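Long-range contacts in oxidoreductase, NAD-binding/iron-sulfur cluster-binding protein (Nitratireductor pacificus pht-3B, PDB 6ZXU), which is a catabolic reductive dehalogenase carrying cobalamin and two [4Fe-4S] clusters, and probably uses them to remove halogen reductively from its organohalide substrates: residues L427-Y432 against P508-R513; F533-F538 against C595-E600; I444-S449 against G585-R590. All coordinates share one frame; numbering follows the deposited sequence.

Interaction 1 (L427-Y432 against P508-R513)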
# COMPACT_ATOMS: atom_id res chain seq x y z
N LEU A 427 -0.11 7.97 -1.08
CA LEU A 427 0.49 7.01 -0.16
C LEU A 427 -0.56 5.94 0.19
O LEU A 427 -1.69 6.26 0.48
CB LEU A 427 1.02 7.66 1.04
CG LEU A 427 2.05 8.77 0.98
CD1 LEU A 427 2.44 9.14 2.45
CD2 LEU A 427 3.28 8.36 0.23
N ILE A 428 -0.13 4.71 0.17
CA ILE A 428 -0.89 3.53 0.60
C ILE A 428 -0.17 2.96 1.82
O ILE A 428 1.01 2.63 1.74
CB ILE A 428 -0.97 2.49 -0.52
CG1 ILE A 428 -1.49 3.07 -1.83
CG2 ILE A 428 -1.83 1.32 -0.06
CD1 ILE A 428 -2.92 3.56 -1.70
N ASP A 429 -0.90 2.85 2.91
CA ASP A 429 -0.42 2.31 4.18
C ASP A 429 -0.11 0.82 3.96
O ASP A 429 -0.94 0.07 3.46
CB ASP A 429 -1.46 2.52 5.29
CG ASP A 429 -0.95 2.15 6.65
OD1 ASP A 429 0.05 1.34 6.77
OD2 ASP A 429 -1.59 2.58 7.64
N GLN A 430 1.11 0.41 4.26
CA GLN A 430 1.49 -0.99 4.12
C GLN A 430 0.80 -1.97 5.12
O GLN A 430 0.75 -3.17 4.82
CB GLN A 430 2.97 -1.21 4.21
CG GLN A 430 3.69 -0.81 2.94
CD GLN A 430 5.03 -1.54 2.75
OE1 GLN A 430 5.15 -2.73 3.00
NE2 GLN A 430 6.04 -0.79 2.30
N GLY A 431 0.31 -1.44 6.22
CA GLY A 431 -0.47 -2.22 7.16
C GLY A 431 0.21 -2.42 8.51
O GLY A 431 1.05 -3.31 8.61
N TYR A 432 -0.25 -1.71 9.53
CA TYR A 432 0.32 -1.81 10.85
C TYR A 432 0.20 -3.22 11.46
O TYR A 432 1.18 -3.76 11.99
CB TYR A 432 -0.25 -0.76 11.81
CG TYR A 432 0.31 -0.89 13.23
CD1 TYR A 432 1.58 -0.49 13.54
CD2 TYR A 432 -0.42 -1.51 14.23
CE1 TYR A 432 2.07 -0.60 14.78
CE2 TYR A 432 0.11 -1.69 15.47
CZ TYR A 432 1.34 -1.19 15.76
OH TYR A 432 1.83 -1.38 17.03
N PRO A 508 3.96 12.00 9.28
CA PRO A 508 3.76 12.14 10.71
C PRO A 508 2.64 11.26 11.30
O PRO A 508 2.57 11.11 12.53
CB PRO A 508 3.49 13.63 10.86
CG PRO A 508 3.03 14.07 9.53
CD PRO A 508 3.75 13.24 8.54
N PHE A 509 1.81 10.65 10.49
CA PHE A 509 0.70 9.85 11.01
C PHE A 509 0.94 8.35 10.78
O PHE A 509 0.53 7.58 11.63
CB PHE A 509 -0.63 10.27 10.38
CG PHE A 509 -0.99 11.70 10.69
CD1 PHE A 509 -1.45 12.03 11.93
CD2 PHE A 509 -0.74 12.72 9.80
CE1 PHE A 509 -1.72 13.34 12.26
CE2 PHE A 509 -1.05 14.04 10.08
CZ PHE A 509 -1.51 14.38 11.31
N ILE A 510 1.48 7.92 9.64
CA ILE A 510 1.69 6.45 9.37
C ILE A 510 3.18 6.13 9.38
O ILE A 510 3.57 5.02 9.04
CB ILE A 510 1.00 5.98 8.10
CG1 ILE A 510 1.60 6.58 6.85
CG2 ILE A 510 -0.48 6.25 8.16
CD1 ILE A 510 1.13 5.87 5.60
N GLY A 511 4.02 7.10 9.82
CA GLY A 511 5.42 6.82 9.90
C GLY A 511 6.01 6.48 8.57
O GLY A 511 5.65 7.04 7.54
N PRO A 512 6.95 5.53 8.55
CA PRO A 512 7.58 5.16 7.29
C PRO A 512 6.87 3.94 6.62
O PRO A 512 7.41 3.38 5.68
CB PRO A 512 8.97 4.72 7.71
CG PRO A 512 8.74 4.12 9.04
CD PRO A 512 7.59 4.90 9.70
N ARG A 513 5.61 3.69 7.00
CA ARG A 513 4.85 2.50 6.67
C ARG A 513 4.03 2.67 5.39
O ARG A 513 2.85 2.54 5.39
CB ARG A 513 3.97 2.16 7.86
CG ARG A 513 3.53 0.77 7.93
CD ARG A 513 2.60 0.56 9.09
NE ARG A 513 1.51 1.50 9.08
CZ ARG A 513 1.22 2.37 10.00
NH1 ARG A 513 1.91 2.43 11.11
NH2 ARG A 513 0.17 3.15 9.86
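Asp429 and Arg513 form a side-on salt bridge where strand 422-429 ends, beside the start of its antiparallel neighbour, strand 514-521. The chain enters that neighbour through a type II' beta turn, Ile510 to Arg513, whose second residue, Gly511, has the positive phi that favours glycine. The tight part of the contact surrounds the carboxylate. Arg513 NE donates to Asp429 OD1 over 2.7 Å and Arg513 NH2 to Asp429 OD2 over 2.9 Å, both almost straight, giving each oxygen its own nitrogen. The carboxylate sits at the guanidinium edge, though the two planes are turned 26° apart and NH2 reaches OD2 from above the carboxylate plane. A bend at chi3 (53°) turns the head of the arginine to the acid. Aspartate suits the site because it is short enough to close an Asx turn as well: Gly431 N bonds to Asp429 OD1 at 2.8 Å. Alongside, Gln430 N donates to Arg513 O over 3.0 Å, tying the backbones together next to the cobalamin pocket that Gln430 lines. The guanidinium is also sandwiched, with Ile510 O over the centre of one face and Tyr432 CB near the rim of the other. Packing is looser toward the partly exposed Tyr432. There the ring points off toward Asn598 and Glu600, its plane 74° from that of the guanidinium, and the nearest side-chain approach is Tyr432 CD1 to Arg513 NH1, 3.8 Å.

Interaction 2 (F533-F538 against C595-E600). With NA (sodium ion), chain G; SF4 (iron/sulfur cluster), chain D.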
# COMPACT_ATOMS: atom_id res chain seq x y z
N PHE A 533 7.61 18.72 10.65
CA PHE A 533 7.07 18.23 11.86
C PHE A 533 8.17 17.84 12.87
O PHE A 533 7.94 17.05 13.81
CB PHE A 533 6.07 17.11 11.67
CG PHE A 533 6.62 15.86 11.01
CD1 PHE A 533 6.72 15.77 9.63
CD2 PHE A 533 6.86 14.72 11.74
CE1 PHE A 533 7.16 14.63 8.99
CE2 PHE A 533 7.32 13.56 11.11
CZ PHE A 533 7.48 13.49 9.74
N GLY A 534 9.31 18.45 12.73
CA GLY A 534 10.36 18.25 13.69
C GLY A 534 11.21 16.99 13.45
O GLY A 534 11.98 16.65 14.29
N LEU A 535 11.07 16.31 12.31
CA LEU A 535 11.72 15.00 12.13
C LEU A 535 13.21 15.10 12.11
O LEU A 535 13.88 14.18 12.55
CB LEU A 535 11.20 14.25 10.92
CG LEU A 535 11.65 12.80 10.81
CD1 LEU A 535 11.02 11.93 11.93
CD2 LEU A 535 11.31 12.25 9.48
N GLN A 536 13.77 16.17 11.59
CA GLN A 536 15.28 16.26 11.52
C GLN A 536 15.86 16.17 12.89
O GLN A 536 16.71 15.32 13.18
CB GLN A 536 15.77 17.52 10.79
CG GLN A 536 15.25 17.68 9.38
CD GLN A 536 15.39 16.42 8.59
OE1 GLN A 536 16.51 15.95 8.33
NE2 GLN A 536 14.24 15.82 8.18
N ASP A 537 15.29 16.93 13.81
CA ASP A 537 15.72 16.84 15.24
C ASP A 537 15.45 15.45 15.85
O ASP A 537 16.26 14.96 16.63
CB ASP A 537 15.04 17.94 16.06
CG ASP A 537 15.48 17.94 17.56
OD1 ASP A 537 16.73 18.05 17.77
OD2 ASP A 537 14.63 17.75 18.49
N PHE A 538 14.31 14.84 15.54
CA PHE A 538 13.98 13.55 16.09
C PHE A 538 14.95 12.48 15.59
O PHE A 538 15.55 11.74 16.40
CB PHE A 538 12.58 13.14 15.70
CG PHE A 538 12.02 12.00 16.54
CD1 PHE A 538 12.36 10.75 16.29
CD2 PHE A 538 11.04 12.24 17.49
CE1 PHE A 538 11.85 9.70 17.03
CE2 PHE A 538 10.47 11.21 18.22
CZ PHE A 538 10.88 9.96 17.99
N CYS A 595 10.71 1.54 13.40
CA CYS A 595 10.63 2.94 13.64
C CYS A 595 9.63 3.30 14.74
O CYS A 595 8.51 2.88 14.68
CB CYS A 595 10.33 3.69 12.32
SG CYS A 595 10.43 5.48 12.48
N PRO A 596 10.02 4.16 15.71
CA PRO A 596 9.06 4.62 16.70
C PRO A 596 7.80 5.25 16.14
O PRO A 596 6.73 5.14 16.75
CB PRO A 596 9.83 5.66 17.52
CG PRO A 596 11.23 5.24 17.36
CD PRO A 596 11.35 4.73 15.95
N TRP A 597 7.87 5.88 14.99
CA TRP A 597 6.70 6.48 14.34
C TRP A 597 5.74 5.48 13.72
O TRP A 597 4.64 5.86 13.30
CB TRP A 597 7.12 7.47 13.27
CG TRP A 597 7.86 8.69 13.82
CD1 TRP A 597 9.16 8.77 14.07
CD2 TRP A 597 7.30 9.98 14.10
NE1 TRP A 597 9.49 10.03 14.48
CE2 TRP A 597 8.36 10.80 14.55
CE3 TRP A 597 6.02 10.56 13.99
CZ2 TRP A 597 8.20 12.12 14.85
CZ3 TRP A 597 5.85 11.87 14.33
CH2 TRP A 597 6.94 12.64 14.79
N ASN A 598 6.14 4.23 13.63
CA ASN A 598 5.27 3.17 13.25
C ASN A 598 4.47 2.76 14.47
O ASN A 598 4.97 2.02 15.32
CB ASN A 598 6.08 2.01 12.60
CG ASN A 598 5.18 0.76 12.29
OD1 ASN A 598 4.04 0.88 11.87
ND2 ASN A 598 5.66 -0.41 12.68
N ARG A 599 3.24 3.22 14.58
CA ARG A 599 2.41 3.01 15.76
C ARG A 599 1.01 2.66 15.42
O ARG A 599 0.54 2.96 14.33
CB ARG A 599 2.24 4.31 16.54
CG ARG A 599 3.49 4.91 16.98
CD ARG A 599 3.21 5.95 18.02
NE ARG A 599 4.45 6.25 18.71
CZ ARG A 599 5.22 7.26 18.35
NH1 ARG A 599 4.85 8.04 17.36
NH2 ARG A 599 6.36 7.48 19.02
N GLU A 600 0.30 2.09 16.43
CA GLU A 600 -1.09 1.79 16.28
C GLU A 600 -1.94 3.08 16.17
O GLU A 600 -1.61 4.11 16.76
CB GLU A 600 -1.59 0.88 17.46
CG GLU A 600 -2.87 0.11 17.07
CD GLU A 600 -3.50 -0.72 18.20
OE1 GLU A 600 -2.82 -1.01 19.20
OE2 GLU A 600 -4.70 -1.08 18.09
NA NA G . 6.99 1.18 16.60
FE1 SF4 D . 15.16 5.76 12.04
FE2 SF4 D . 14.37 6.65 14.58
FE3 SF4 D . 12.51 6.30 12.65
FE4 SF4 D . 14.26 8.36 12.35
S1 SF4 D . 12.73 8.01 14.00
S2 SF4 D . 13.68 6.92 10.82
S3 SF4 D . 16.06 7.35 13.25
S4 SF4 D . 13.88 4.79 13.60
O HOH W 1 6.37 2.68 18.25
O HOH W 2 9.11 0.90 17.38
O HOH W 3 6.91 -1.22 16.01
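Phe533, Phe538 and Trp597 build an aromatic cluster beside a [4Fe-4S] cluster, and the indole takes part in two edge-to-face pairs. Phe533 turns its edge to the face of the six-membered ring, with centroids 5.3 Å apart and planes at 80°, close to an ideal T-shape. In the second pair the indole supplies the edge: Trp597 NE1 lies over the Phe538 face, 3.5 Å from Phe538 CD1, and the planes meet at a shallower 59°. Tryptophan suits this place because one broad ring can offer a face to one phenylalanine and an edge to the other. Aliphatic contacts fill in around the rings. Leu535 CD1 comes to 3.5 Å from Trp597 NE1, its CG anti to the backbone N (chi1 -170°) to bring that methyl in obliquely, and Pro596 CB lies more loosely against Phe538 CZ.

The remaining interactions involve metals. Cys595 SG ligates iron FE3 at 2.2 Å, and both Phe538 CE1 (3.6 Å) and Trp597 CD1 (3.7 Å) approach the same cluster sulfur, S1. An alanine in place of Phe538 would probably open a gap beside this sulfur and leave the NE1 edge of Trp597 without the face it rests on. Behind the cysteine, the type I beta turn from Cys595 to Asn598 presents backbone oxygens to a sodium ion: Asn598 O binds at 2.5 Å and Cys595 O at a longer 3.0 Å, with three waters completing the ligands seen.

In the fold, the start of helix 535-540 thus meets the loop between helices 590-594 and 603-614. Helix 619-628 packs on Phe538 and Pro596, helix 603-614 touches Phe538 and Trp597, and Leu506 of strand 505-506 touches Phe533, Leu535 and Trp597.

Interaction 3 (I444-S449 against G585-R590). With SF4 (iron/sulfur cluster), chain E.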
# COMPACT_ATOMS: atom_id res chain seq x y z
N ILE A 444 6.16 -12.85 4.63
CA ILE A 444 5.07 -11.95 4.22
C ILE A 444 5.57 -10.57 3.72
O ILE A 444 4.79 -9.76 3.29
CB ILE A 444 4.06 -11.82 5.35
CG1 ILE A 444 2.66 -11.39 4.84
CG2 ILE A 444 4.51 -10.85 6.43
CD1 ILE A 444 2.10 -12.35 3.84
N SER A 445 6.85 -10.30 3.88
CA SER A 445 7.37 -8.94 3.68
C SER A 445 7.07 -8.41 2.27
O SER A 445 6.46 -7.36 2.13
CB SER A 445 8.87 -8.88 3.93
OG SER A 445 9.37 -7.61 3.66
N ALA A 446 7.44 -9.17 1.27
CA ALA A 446 7.19 -8.75 -0.07
C ALA A 446 5.70 -8.69 -0.40
O ALA A 446 5.30 -7.87 -1.25
CB ALA A 446 7.87 -9.65 -1.06
N SER A 447 4.88 -9.51 0.24
CA SER A 447 3.43 -9.40 0.03
C SER A 447 2.88 -8.12 0.58
O SER A 447 1.91 -7.56 0.02
CB SER A 447 2.71 -10.64 0.67
OG SER A 447 2.90 -11.82 -0.07
N GLN A 448 3.46 -7.58 1.65
CA GLN A 448 3.09 -6.26 2.14
C GLN A 448 3.45 -5.18 1.15
O GLN A 448 2.64 -4.27 0.86
CB GLN A 448 3.73 -5.96 3.50
CG GLN A 448 3.14 -6.77 4.67
CD GLN A 448 3.37 -6.10 6.04
OE1 GLN A 448 4.35 -6.41 6.73
NE2 GLN A 448 2.46 -5.15 6.42
N SER A 449 4.61 -5.27 0.57
CA SER A 449 5.03 -4.31 -0.50
C SER A 449 4.12 -4.39 -1.71
O SER A 449 3.65 -3.38 -2.23
CB SER A 449 6.47 -4.61 -0.95
OG SER A 449 7.36 -4.34 0.09
N GLY A 585 13.24 -15.45 4.14
CA GLY A 585 12.02 -14.72 3.91
C GLY A 585 11.95 -14.23 2.48
O GLY A 585 12.82 -14.53 1.64
N SER A 586 10.95 -13.38 2.21
CA SER A 586 10.81 -12.75 0.89
C SER A 586 11.04 -11.21 0.97
O SER A 586 10.17 -10.49 1.39
CB SER A 586 9.41 -13.02 0.39
OG SER A 586 9.37 -12.81 -0.97
N ALA A 587 12.23 -10.78 0.61
CA ALA A 587 12.68 -9.35 0.66
C ALA A 587 12.72 -8.86 2.10
O ALA A 587 12.98 -9.63 3.01
CB ALA A 587 11.80 -8.51 -0.23
N CYS A 588 12.52 -7.58 2.35
CA CYS A 588 12.72 -6.98 3.65
C CYS A 588 12.17 -5.56 3.69
O CYS A 588 12.28 -4.84 2.70
CB CYS A 588 14.21 -6.91 4.03
SG CYS A 588 14.61 -6.22 5.70
N GLY A 589 11.60 -5.22 4.83
CA GLY A 589 11.20 -3.85 5.19
C GLY A 589 11.22 -3.64 6.66
O GLY A 589 10.41 -2.92 7.24
N ARG A 590 12.19 -4.25 7.30
CA ARG A 590 12.31 -4.23 8.72
C ARG A 590 12.46 -2.86 9.31
O ARG A 590 11.97 -2.54 10.43
CB ARG A 590 13.46 -5.14 9.17
CG ARG A 590 13.61 -5.23 10.68
CD ARG A 590 14.42 -6.46 11.14
NE ARG A 590 14.81 -6.38 12.56
CZ ARG A 590 14.03 -6.70 13.57
NH1 ARG A 590 12.82 -7.15 13.33
NH2 ARG A 590 14.45 -6.49 14.81
FE1 SF4 E . 17.05 -2.66 3.49
FE2 SF4 E . 15.81 -4.34 5.31
FE3 SF4 E . 15.55 -1.57 5.58
FE4 SF4 E . 17.93 -2.83 6.10
S1 SF4 E . 16.02 -3.09 7.15
S2 SF4 E . 17.58 -0.96 4.89
S3 SF4 E . 17.88 -4.48 4.55
S4 SF4 E . 14.88 -2.83 3.87
O HOH W 4 9.58 -6.31 1.06
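Ser586 packs against Ser445 and Ala446 in the first turn of helix 445-469, bringing that helix onto a loop of the 4Fe-4S dicluster domain, the loop that carries the cluster ligand Cys588. The Ser586 carbonyl accepts a weak, bent bond from Ala446 N (3.0 Å, 127° at the hydrogen) and also lies 3.3 Å from Ser445 CB. Its hydroxyl, which bonds to Phe337 O, packs at 3.5 Å from Ala446 CB, a small methyl that lets the loop come close to the helix.

Ala587 follows with a positive phi, and its CB meets Ala446 CB at 4.2 Å; small residues on both sides suit this close approach. At Cys588 the chain turns the side chain from the helix to the cluster: SG, anti to the backbone N (chi1 -177°), ligates iron FE2 at 2.3 Å, while Cys588 O hydrogen-bonds to the cobalamin. A water held by Ser445 OG and Ser449 OG reaches the loop only through a weak bond to Cys588 O. Serine suits position 445 because its hydroxyl can accept from the water and also bond to Gly440 O.

Gly589, the N-cap of helix 590-594, passes close to the cobalamin, so a side chain here would probably press on the cofactor. Arg590 then leads away, its guanidinium paired with Glu548, its CB near the cluster, and its backbone N donating to Cys588 SG at 3.5 Å in a nearly straight bond.

The three contacts lie beside the cofactors of the protein. Interactions 1 and 2, centres 12 Å apart, join directly: Arg513 NH1 lies 2.7 Å from Asn598 OD1, a hydrogen bond linking the salt-bridged turn to the sodium-binding loop. Interactions 1 and 3, 15 Å apart between centres, meet through Gln448 NE2, 3.1 Å from Gln430 O. Interactions 2 and 3 do not touch, and their nearest atoms stay about 5 Å apart, yet residues 585-590 lead into helix 590-594 and residues 595-600 follow it, and each supplies a cysteine to a different [4Fe-4S] cluster. Cobalamin contacts Gln430 of interaction 1 and Cys588 of interaction 3, while the side chain of Leu535 in interaction 2 is about 10 Å from it.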